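Local coordinates for protein xylan esterase, putative, AXE2C (Cellvibrio japonicus, PDB 2WAA) that removes acetyl groups from plant cell wall polysaccharides, deacetylating xylan and glucomannan with equal efficiency as a family 2 carbohydrate esterase, at residues S231-G234 and T235-S239; G241-R245 and A246-N250; R254-R257 and T258-N262. All blocks are in the same frame, centred on the assembly; numbering follows the deposited sequence.

Contact 1 of 3, residues S231-G234 and T235-S239; sequences SAIG and TNDFS. With ACT (acetate ion), chain C.
The Phe238 ring meets Gly234 at its edge: the carbonyl O of Gly234 lies near the ring plane, 3.2 Å from Phe238 CD1. The same Gly234 O accepts from the backbone N of Phe238 at 3.2 Å, closing the first turn of the short helix 235-238. At the backbone angles of Gly234 a CB would be jammed against the preceding carbonyl O, which by itself calls for glycine. Water 1 links Ala232 O to Thr235 N, and water 2 accepts from both Gly234 N and Asn236 N. Asp237 brings its OD2 to 3.6 Å from Gly234 CA, while its carboxylate is held by the backbone N atoms of Leu189 and Ile190. Asn236 CG stands anti to its carbonyl carbon (chi1 -62°), taking the amide to the acetate. There Asn236 ND2, also bonded to Arg187 O, donates to acetate OXT at 2.9 Å in a nearly straight bond (169°). Acetate CH3 rests 3.8 Å from Thr235 CG2. The acetate, probably from the crystallisation liquor, is also bonded by Gly186 N, Ser141 N and His316 NE2; with the inferred transition-state role of Asn236 and Gly186, this is consistent with the oxyanion hole of an SGNH (GDSL-like) esterase.

Contact 2 of 3, residues G241-R245 and A246-N250; sequences GIPDR and ATYIN
Asp244 is the N-cap of helix 245-262, and its side chain reaches forward to Thr247 in the first turn. CG stands anti to the backbone N (chi1 179°), which carries the carboxylate over the start of the helix. There OD2 receives two bonds from one residue. Thr247 N donates to Asp244 OD2 from 3.0 Å. It comes from above the carboxylate plane, 45° out of it. Thr247 OG1 donates to the anti lone pair of Asp244 OD2 over a short 2.5 Å. The other oxygen is used as well: water 3 donates to Asp244 OD1 and accepts from Ala246 N. In this way the carboxylate serves two amides of the first turn, one directly and one through water, and its negative charge at the amino end should interact favourably with the helix dipole. The regular helical pattern follows at once, with Tyr248 N bonded to Asp244 O at 2.9 Å and Ile249 N to Arg245 O.

This helix belongs to the alpha/beta SGNH-hydrolase domain, and side chains at this end of it meet different parts of the fold. Pro243 CG packs 3.7 Å from Tyr248 CD1, the two groups meeting at a slant, while the Tyr248 hydroxyl goes to Asp237. Arg245 and Ile249 run side by side in the same direction, with Arg245 CG 3.6 Å from Ile249 CD1. Beyond this apolar contact the extended arginine chain delivers its guanidinium to helix 278-295, where NH2 forms a salt bridge with Glu290 and a hydrogen bond to Ser286 OG.

Contact 3 of 3, residues R254-R257 and T258-N262; sequences RFVR and TLLDN
This is i to i+4 packing within the last turns of helix 245-262, whose apolar side lies against strand 267-270 of the central parallel sheet. Phe255 and Leu259 make the main side-chain contact. Leu259 CG sits over one face of the phenyl ring, offset toward the rim, 4.3 Å from the Phe255 ring centroid and 17° off the ring normal, a CH-pi contact. Both methyls lie on that same face, Leu259 CD2 3.9 Å from Phe255 CZ and CD1 near CE2. Phe255 holds its ring there with CG anti to the backbone N (chi1 180°), and Tyr206 stacks edge-to-face with the same ring. One residue along, Val256 CG1 meets Leu260 CD1 at 4.0 Å in a second apolar contact. Val256, Leu259 and Leu260 all touch Ile268 of the strand.

Four successive i to i+4 backbone bonds run through this part of the helix, from Thr258 N to Arg254 O through to Asp261 N to Arg257 O. The shortest is Leu260 N to Val256 O, at 2.8 Å. Arg254 O also accepts from water 4, at 2.8 Å, and the same water bonds to Thr258 OG1. The chemistry is divided round the helix: buried Phe255, Val256 and Leu259 turn toward the sheet and helix 202-205, whereas Arg254, Arg257 and Asp261 are exposed, which implies an amphipathic helix.

The three contacts follow one another along the chain: the loop and short helix that carry Asn236, then the two ends of helix 245-262. Contacts 1 and 2 touch, with centres about 11 Å apart. Their joint is Tyr248 OH, 2.9 Å from Asp237 OD2 in a probable hydrogen bond, backed by Phe238 CZ against Pro243 CD at 3.7 Å. Tyr248 thus bonds to the residue that follows Asn236, its side chain about 8 Å from that of Asn236. Contact 3 lies about 18 Å, centre to centre, from each of the others and away from the annotated sites; its nearest atoms come within about 5 Å of contact 1 without touching, and it reaches contact 2 through the shared helix.

Contact 1 of 3, residues S231-G234 and T235-S239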
ATOM      1  N   SER A 231      -1.843  12.357   1.693  1.00  7.57           N
ATOM      2  CA  SER A 231      -0.960  12.469   0.533  1.00  8.57           C
ATOM      3  C   SER A 231       0.436  12.844   1.027  1.00  8.91           C
ATOM      4  O   SER A 231       0.605  13.918   1.590  1.00  9.39           O
ATOM      5  CB  SER A 231      -1.471  13.565  -0.397  1.00 10.00           C
ATOM      6  OG  SER A 231      -0.611  13.617  -1.528  1.00 11.65           O
ATOM      7  N   ALA A 232       1.402  11.944   0.835  1.00  8.90           N
ATOM      8  CA  ALA A 232       2.786  12.079   1.308  1.00  8.56           C
ATOM      9  C   ALA A 232       3.741  12.110   0.097  1.00  8.69           C
ATOM     10  O   ALA A 232       4.906  11.662   0.200  1.00 10.04           O
ATOM     11  CB  ALA A 232       3.104  10.875   2.218  1.00  8.77           C
ATOM     12  N   ILE A 233       3.302  12.710  -1.014  1.00  8.42           N
ATOM     13  CA  ILE A 233       4.125  12.727  -2.240  1.00  8.17           C
ATOM     14  C   ILE A 233       5.074  13.917  -2.145  1.00  8.65           C
ATOM     15  O   ILE A 233       4.827  14.862  -1.362  1.00  9.39           O
ATOM     16  CB  ILE A 233       3.216  12.844  -3.495  1.00  7.79           C
ATOM     17  CG1 ILE A 233       3.982  12.545  -4.769  1.00  7.74           C
ATOM     18  CG2 ILE A 233       2.542  14.242  -3.553  1.00  8.33           C
ATOM     19  CD1 ILE A 233       4.258  10.982  -4.947  1.00  7.43           C
ATOM     20  N   GLY A 234       6.159  13.891  -2.918  1.00  9.05           N
ATOM     21  CA  GLY A 234       7.035  15.047  -2.972  1.00  9.05           C
ATOM     22  C   GLY A 234       8.537  14.793  -3.012  1.00  9.81           C
ATOM     23  O   GLY A 234       9.238  15.534  -3.698  1.00 10.37           O
ATOM     24  N   THR A 235       9.048  13.790  -2.281  1.00  7.79           N
ATOM     25  CA  THR A 235      10.494  13.551  -2.243  1.00  9.46           C
ATOM     26  C   THR A 235      11.081  13.593  -3.664  1.00  9.46           C
ATOM     27  O   THR A 235      12.096  14.253  -3.908  1.00  9.92           O
ATOM     28  CB  THR A 235      10.795  12.190  -1.681  1.00  8.65           C
ATOM     29  OG1 THR A 235      10.220  12.130  -0.364  1.00 12.41           O
ATOM     30  CG2 THR A 235      12.319  11.960  -1.569  1.00  9.82           C
ATOM     31  N   ASN A 236      10.466  12.889  -4.595  1.00  8.80           N
ATOM     32  CA  ASN A 236      11.129  12.743  -5.907  1.00  9.20           C
ATOM     33  C   ASN A 236      11.032  14.006  -6.744  1.00 10.09           C
ATOM     34  O   ASN A 236      11.912  14.282  -7.576  1.00 10.04           O
ATOM     35  CB  ASN A 236      10.593  11.484  -6.621  1.00  8.96           C
ATOM     36  CG  ASN A 236      10.906  10.230  -5.823  1.00  7.22           C
ATOM     37  OD1 ASN A 236      12.078  10.001  -5.461  1.00  9.69           O
ATOM     38  ND2 ASN A 236       9.852   9.434  -5.462  1.00  7.93           N
ATOM     39  N   ASP A 237       9.957  14.777  -6.558  1.00 11.38           N
ATOM     40  CA  ASP A 237       9.852  16.064  -7.234  1.00 11.29           C
ATOM     41  C   ASP A 237      11.007  16.988  -6.868  1.00 12.44           C
ATOM     42  O   ASP A 237      11.388  17.868  -7.665  1.00 12.48           O
ATOM     43  CB  ASP A 237       8.560  16.781  -6.869  1.00 11.43           C
ATOM     44  CG  ASP A 237       7.342  16.036  -7.362  1.00 12.30           C
ATOM     45  OD1 ASP A 237       7.205  15.904  -8.607  1.00 10.70           O
ATOM     46  OD2 ASP A 237       6.554  15.562  -6.504  1.00  9.56           O
ATOM     47  N   PHE A 238      11.488  16.857  -5.620  1.00 12.53           N
ATOM     48  CA  PHE A 238      12.575  17.732  -5.091  1.00 13.00           C
ATOM     49  C   PHE A 238      13.979  17.158  -5.278  1.00 14.90           C
ATOM     50  O   PHE A 238      14.982  17.824  -4.966  1.00 14.49           O
ATOM     51  CB  PHE A 238      12.317  18.055  -3.588  1.00 13.03           C
ATOM     52  CG  PHE A 238      11.199  19.036  -3.396  1.00 12.41           C
ATOM     53  CD1 PHE A 238       9.912  18.698  -3.794  1.00 14.38           C
ATOM     54  CD2 PHE A 238      11.421  20.304  -2.899  1.00 12.19           C
ATOM     55  CE1 PHE A 238       8.857  19.598  -3.662  1.00 11.43           C
ATOM     56  CE2 PHE A 238      10.395  21.217  -2.758  1.00 11.38           C
ATOM     57  CZ  PHE A 238       9.097  20.887  -3.144  1.00 13.63           C
ATOM     58  N   SER A 239      14.064  15.939  -5.800  1.00 15.63           N
ATOM     59  CA  SER A 239      15.376  15.303  -5.976  0.50 16.89           C
ATOM     60  C   SER A 239      16.277  16.049  -6.941  1.00 18.14           C
ATOM     61  O   SER A 239      17.454  16.263  -6.644  1.00 18.22           O
ATOM     62  CB  SER A 239      15.225  13.845  -6.390  0.50 16.97           C
ATOM     63  OG  SER A 239      14.624  13.166  -5.327  0.50 15.10           O
TER
HETATM   64  C   ACT C1343      11.477   7.286  -3.423  1.00 15.00           C
HETATM   65  O   ACT C1343      12.551   6.665  -3.741  1.00 15.14           O
HETATM   66  OXT ACT C1343      10.459   6.979  -4.086  1.00 13.71           O
HETATM   67  CH3 ACT C1343      11.399   8.317  -2.328  1.00 15.63           C
HETATM   68  O   HOH W   1       7.430  12.899   0.125  1.00 12.42           O
HETATM   69  O   HOH W   2       7.651  11.823  -4.365  1.00  7.12           O

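Contact 2 of 3, residues G241-R245 and A246-N250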
ATOM      1  N   GLY A 241      16.049  19.221  -7.605  1.00 19.69           N
ATOM      2  CA  GLY A 241      16.147  20.600  -7.142  1.00 18.66           C
ATOM      3  C   GLY A 241      14.732  20.977  -6.698  1.00 17.43           C
ATOM      4  O   GLY A 241      13.785  20.200  -6.878  1.00 16.96           O
ATOM      5  N   ILE A 242      14.550  22.149  -6.117  1.00 17.02           N
ATOM      6  CA  ILE A 242      13.202  22.567  -5.743  1.00 16.19           C
ATOM      7  C   ILE A 242      12.440  22.925  -6.994  1.00 16.43           C
ATOM      8  O   ILE A 242      12.912  23.780  -7.753  1.00 16.04           O
ATOM      9  CB  ILE A 242      13.282  23.792  -4.816  1.00 16.54           C
ATOM     10  CG1 ILE A 242      13.922  23.381  -3.485  1.00 16.60           C
ATOM     11  CG2 ILE A 242      11.916  24.450  -4.646  1.00 17.08           C
ATOM     12  CD1 ILE A 242      14.285  24.590  -2.551  1.00 18.94           C
ATOM     13  N   PRO A 243      11.250  22.306  -7.241  1.00 16.16           N
ATOM     14  CA  PRO A 243      10.520  22.649  -8.480  1.00 15.75           C
ATOM     15  C   PRO A 243       9.867  24.028  -8.455  1.00 17.48           C
ATOM     16  O   PRO A 243       9.627  24.603  -7.393  1.00 16.85           O
ATOM     17  CB  PRO A 243       9.412  21.560  -8.569  1.00 16.39           C
ATOM     18  CG  PRO A 243       9.221  21.055  -7.124  1.00 13.64           C
ATOM     19  CD  PRO A 243      10.593  21.185  -6.486  1.00 14.56           C
ATOM     20  N   ASP A 244       9.578  24.564  -9.630  1.00 17.53           N
ATOM     21  CA  ASP A 244       8.876  25.838  -9.740  1.00 19.80           C
ATOM     22  C   ASP A 244       7.625  25.941  -8.828  1.00 19.66           C
ATOM     23  O   ASP A 244       6.703  25.097  -8.917  1.00 19.68           O
ATOM     24  CB  ASP A 244       8.447  26.055 -11.205  1.00 20.06           C
ATOM     25  CG  ASP A 244       7.702  27.339 -11.386  1.00 23.10           C
ATOM     26  OD1 ASP A 244       8.294  28.399 -11.072  1.00 28.60           O
ATOM     27  OD2 ASP A 244       6.526  27.324 -11.816  1.00 25.06           O
ATOM     28  N   ARG A 245       7.565  26.987  -8.010  1.00 19.12           N
ATOM     29  CA  ARG A 245       6.492  27.137  -7.030  1.00 18.95           C
ATOM     30  C   ARG A 245       5.096  27.202  -7.637  1.00 19.81           C
ATOM     31  O   ARG A 245       4.206  26.404  -7.257  1.00 18.55           O
ATOM     32  CB  ARG A 245       6.771  28.336  -6.121  1.00 20.21           C
ATOM     33  CG  ARG A 245       5.627  28.745  -5.254  1.00 20.17           C
ATOM     34  CD  ARG A 245       6.056  29.845  -4.214  1.00 22.20           C
ATOM     35  NE  ARG A 245       5.163  29.764  -3.079  1.00 26.09           N
ATOM     36  CZ  ARG A 245       5.482  29.343  -1.848  1.00 26.98           C
ATOM     37  NH1 ARG A 245       6.725  29.033  -1.492  1.00 22.46           N
ATOM     38  NH2 ARG A 245       4.520  29.269  -0.945  1.00 29.65           N
ATOM     39  N   ALA A 246       4.866  28.125  -8.577  1.00 18.83           N
ATOM     40  CA  ALA A 246       3.519  28.206  -9.162  1.00 19.09           C
ATOM     41  C   ALA A 246       3.101  26.899  -9.833  1.00 17.76           C
ATOM     42  O   ALA A 246       1.969  26.488  -9.712  1.00 18.27           O
ATOM     43  CB  ALA A 246       3.380  29.414 -10.158  1.00 17.87           C
ATOM     44  N   THR A 247       4.013  26.250 -10.541  1.00 17.38           N
ATOM     45  CA  THR A 247       3.690  25.041 -11.268  1.00 17.70           C
ATOM     46  C   THR A 247       3.298  23.916 -10.282  1.00 16.68           C
ATOM     47  O   THR A 247       2.286  23.219 -10.428  1.00 16.84           O
ATOM     48  CB  THR A 247       4.906  24.535 -12.052  1.00 18.40           C
ATOM     49  OG1 THR A 247       5.306  25.502 -13.036  1.00 19.51           O
ATOM     50  CG2 THR A 247       4.582  23.218 -12.757  1.00 21.00           C
ATOM     51  N   TYR A 248       4.106  23.764  -9.260  1.00 15.26           N
ATOM     52  CA  TYR A 248       3.839  22.711  -8.295  1.00 13.67           C
ATOM     53  C   TYR A 248       2.527  22.951  -7.539  1.00 14.08           C
ATOM     54  O   TYR A 248       1.698  22.035  -7.382  1.00 13.87           O
ATOM     55  CB  TYR A 248       4.996  22.613  -7.326  1.00 12.45           C
ATOM     56  CG  TYR A 248       5.024  21.266  -6.654  1.00 12.84           C
ATOM     57  CD1 TYR A 248       5.670  20.201  -7.269  1.00 12.65           C
ATOM     58  CD2 TYR A 248       4.420  21.073  -5.410  1.00  9.95           C
ATOM     59  CE1 TYR A 248       5.729  18.941  -6.662  1.00 11.55           C
ATOM     60  CE2 TYR A 248       4.486  19.826  -4.770  1.00 11.34           C
ATOM     61  CZ  TYR A 248       5.136  18.769  -5.425  1.00 10.67           C
ATOM     62  OH  TYR A 248       5.210  17.531  -4.858  1.00 11.07           O
ATOM     63  N   ILE A 249       2.330  24.172  -7.058  1.00 14.07           N
ATOM     64  CA  ILE A 249       1.136  24.458  -6.269  1.00 14.35           C
ATOM     65  C   ILE A 249      -0.098  24.321  -7.146  1.00 16.07           C
ATOM     66  O   ILE A 249      -1.137  23.775  -6.720  1.00 15.23           O
ATOM     67  CB  ILE A 249       1.202  25.851  -5.616  1.00 14.93           C
ATOM     68  CG1 ILE A 249       2.289  25.866  -4.502  1.00 14.66           C
ATOM     69  CG2 ILE A 249      -0.208  26.296  -5.083  1.00 14.11           C
ATOM     70  CD1 ILE A 249       2.552  27.281  -3.974  1.00 17.09           C
ATOM     71  N   ASN A 250      -0.018  24.782  -8.390  1.00 16.83           N
ATOM     72  CA  ASN A 250      -1.187  24.640  -9.237  1.00 16.44           C
ATOM     73  C   ASN A 250      -1.500  23.173  -9.535  1.00 15.66           C
ATOM     74  O   ASN A 250      -2.676  22.790  -9.583  1.00 14.68           O
ATOM     75  CB  ASN A 250      -1.035  25.444 -10.529  1.00 18.30           C
ATOM     76  CG  ASN A 250      -1.138  26.933 -10.276  1.00 20.68           C
ATOM     77  OD1 ASN A 250      -1.753  27.387  -9.279  1.00 23.08           O
ATOM     78  ND2 ASN A 250      -0.579  27.707 -11.188  1.00 23.05           N
TER
HETATM   79  O   HOH W   3       6.771  30.119  -9.546  1.00 29.05           O

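Contact 3 of 3, residues R254-R257 and T258-N262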
ATOM      1  N   ARG A 254      -4.823  21.185  -8.248  1.00 12.88           N
ATOM      2  CA  ARG A 254      -5.700  20.487  -9.168  0.50 12.96           C
ATOM      3  C   ARG A 254      -5.883  19.022  -8.767  1.00 12.87           C
ATOM      4  O   ARG A 254      -6.996  18.504  -8.830  1.00 13.05           O
ATOM      5  CB  ARG A 254      -5.238  20.646 -10.608  0.50 13.66           C
ATOM      6  CG  ARG A 254      -6.266  20.070 -11.571  0.50 16.63           C
ATOM      7  CD  ARG A 254      -6.103  20.548 -12.995  0.50 22.31           C
ATOM      8  NE  ARG A 254      -6.985  19.788 -13.883  0.50 26.78           N
ATOM      9  CZ  ARG A 254      -7.858  20.342 -14.724  0.50 29.09           C
ATOM     10  NH1 ARG A 254      -7.954  21.666 -14.806  0.50 30.04           N
ATOM     11  NH2 ARG A 254      -8.619  19.576 -15.491  0.50 28.38           N
ATOM     12  N   PHE A 255      -4.820  18.364  -8.328  1.00 11.38           N
ATOM     13  CA  PHE A 255      -4.958  16.959  -7.871  1.00 10.37           C
ATOM     14  C   PHE A 255      -5.865  16.806  -6.639  1.00  9.52           C
ATOM     15  O   PHE A 255      -6.705  15.897  -6.581  1.00  9.19           O
ATOM     16  CB  PHE A 255      -3.551  16.339  -7.659  1.00 10.12           C
ATOM     17  CG  PHE A 255      -3.589  14.898  -7.179  1.00  9.52           C
ATOM     18  CD1 PHE A 255      -4.225  13.921  -7.944  1.00 10.94           C
ATOM     19  CD2 PHE A 255      -3.028  14.536  -5.952  1.00 11.32           C
ATOM     20  CE1 PHE A 255      -4.294  12.585  -7.492  1.00 11.03           C
ATOM     21  CE2 PHE A 255      -3.080  13.205  -5.501  1.00 10.69           C
ATOM     22  CZ  PHE A 255      -3.728  12.232  -6.278  1.00 12.00           C
ATOM     23  N   VAL A 256      -5.736  17.693  -5.648  1.00  9.28           N
ATOM     24  CA  VAL A 256      -6.514  17.537  -4.430  1.00 10.12           C
ATOM     25  C   VAL A 256      -7.966  17.854  -4.780  1.00 10.48           C
ATOM     26  O   VAL A 256      -8.864  17.214  -4.267  1.00 11.39           O
ATOM     27  CB  VAL A 256      -6.003  18.430  -3.305  1.00  9.59           C
ATOM     28  CG1 VAL A 256      -6.973  18.439  -2.116  1.00  8.99           C
ATOM     29  CG2 VAL A 256      -4.578  17.956  -2.869  1.00 11.69           C
ATOM     30  N   ARG A 257      -8.186  18.780  -5.717  1.00 10.96           N
ATOM     31  CA  ARG A 257      -9.550  18.962  -6.225  1.00 12.05           C
ATOM     32  C   ARG A 257     -10.155  17.677  -6.813  1.00 12.01           C
ATOM     33  O   ARG A 257     -11.329  17.377  -6.582  1.00 11.94           O
ATOM     34  CB  ARG A 257      -9.613  20.116  -7.224  1.00 12.89           C
ATOM     35  CG  ARG A 257      -9.613  21.436  -6.541  1.00 17.13           C
ATOM     36  CD  ARG A 257      -9.785  22.611  -7.517  1.00 25.96           C
ATOM     37  NE  ARG A 257      -9.709  23.825  -6.705  1.00 29.56           N
ATOM     38  CZ  ARG A 257      -9.065  24.934  -7.052  1.00 32.47           C
ATOM     39  NH1 ARG A 257      -8.434  25.011  -8.227  1.00 33.41           N
ATOM     40  NH2 ARG A 257      -9.046  25.964  -6.199  1.00 31.03           N
ATOM     41  N   THR A 258      -9.370  16.907  -7.572  1.00 11.21           N
ATOM     42  CA  THR A 258      -9.815  15.606  -8.035  1.00 11.39           C
ATOM     43  C   THR A 258     -10.157  14.664  -6.871  1.00 10.75           C
ATOM     44  O   THR A 258     -11.199  13.981  -6.875  1.00 10.74           O
ATOM     45  CB  THR A 258      -8.704  14.950  -8.913  1.00 11.93           C
ATOM     46  OG1 THR A 258      -8.497  15.753 -10.096  1.00 12.88           O
ATOM     47  CG2 THR A 258      -9.085  13.486  -9.321  1.00 12.89           C
ATOM     48  N   LEU A 259      -9.288  14.623  -5.863  1.00  9.22           N
ATOM     49  CA  LEU A 259      -9.554  13.772  -4.729  1.00  8.50           C
ATOM     50  C   LEU A 259     -10.864  14.175  -4.045  1.00  9.02           C
ATOM     51  O   LEU A 259     -11.660  13.319  -3.622  1.00  8.48           O
ATOM     52  CB  LEU A 259      -8.433  13.867  -3.695  1.00  7.80           C
ATOM     53  CG  LEU A 259      -7.098  13.335  -4.188  1.00  8.99           C
ATOM     54  CD1 LEU A 259      -6.096  13.547  -3.062  1.00  8.68           C
ATOM     55  CD2 LEU A 259      -7.190  11.822  -4.558  1.00  7.73           C
ATOM     56  N   LEU A 260     -11.035  15.474  -3.858  1.00  8.85           N
ATOM     57  CA  LEU A 260     -12.180  15.979  -3.093  1.00 10.38           C
ATOM     58  C   LEU A 260     -13.484  15.595  -3.817  1.00 11.10           C
ATOM     59  O   LEU A 260     -14.497  15.272  -3.192  1.00 11.43           O
ATOM     60  CB  LEU A 260     -12.092  17.512  -2.981  1.00 10.61           C
ATOM     61  CG  LEU A 260     -11.066  18.088  -1.950  1.00 10.82           C
ATOM     62  CD1 LEU A 260     -10.824  19.612  -2.203  1.00 12.29           C
ATOM     63  CD2 LEU A 260     -11.503  17.842  -0.552  1.00 11.88           C
ATOM     64  N   ASP A 261     -13.442  15.700  -5.127  1.00 12.43           N
ATOM     65  CA  ASP A 261     -14.599  15.417  -5.983  1.00 14.96           C
ATOM     66  C   ASP A 261     -14.848  13.902  -6.057  1.00 14.33           C
ATOM     67  O   ASP A 261     -15.978  13.451  -5.931  1.00 14.00           O
ATOM     68  CB  ASP A 261     -14.340  16.003  -7.376  1.00 17.00           C
ATOM     69  CG  ASP A 261     -15.368  15.577  -8.381  1.00 25.75           C
ATOM     70  OD1 ASP A 261     -16.559  15.472  -7.972  1.00 33.89           O
ATOM     71  OD2 ASP A 261     -15.009  15.338  -9.567  1.00 34.73           O
ATOM     72  N   ASN A 262     -13.794  13.104  -6.222  1.00 12.33           N
ATOM     73  CA  ASN A 262     -13.970  11.632  -6.268  1.00 13.37           C
ATOM     74  C   ASN A 262     -14.411  10.967  -4.978  1.00 12.65           C
ATOM     75  O   ASN A 262     -14.998   9.881  -5.008  1.00 12.63           O
ATOM     76  CB  ASN A 262     -12.655  10.952  -6.707  1.00 12.57           C
ATOM     77  CG  ASN A 262     -12.331  11.202  -8.163  1.00 15.61           C
ATOM     78  OD1 ASN A 262     -13.137  11.807  -8.890  1.00 16.71           O
ATOM     79  ND2 ASN A 262     -11.156  10.757  -8.601  1.00 13.06           N
TER
HETATM   80  O   HOH W   4      -8.960  18.940 -10.805  1.00 21.61           O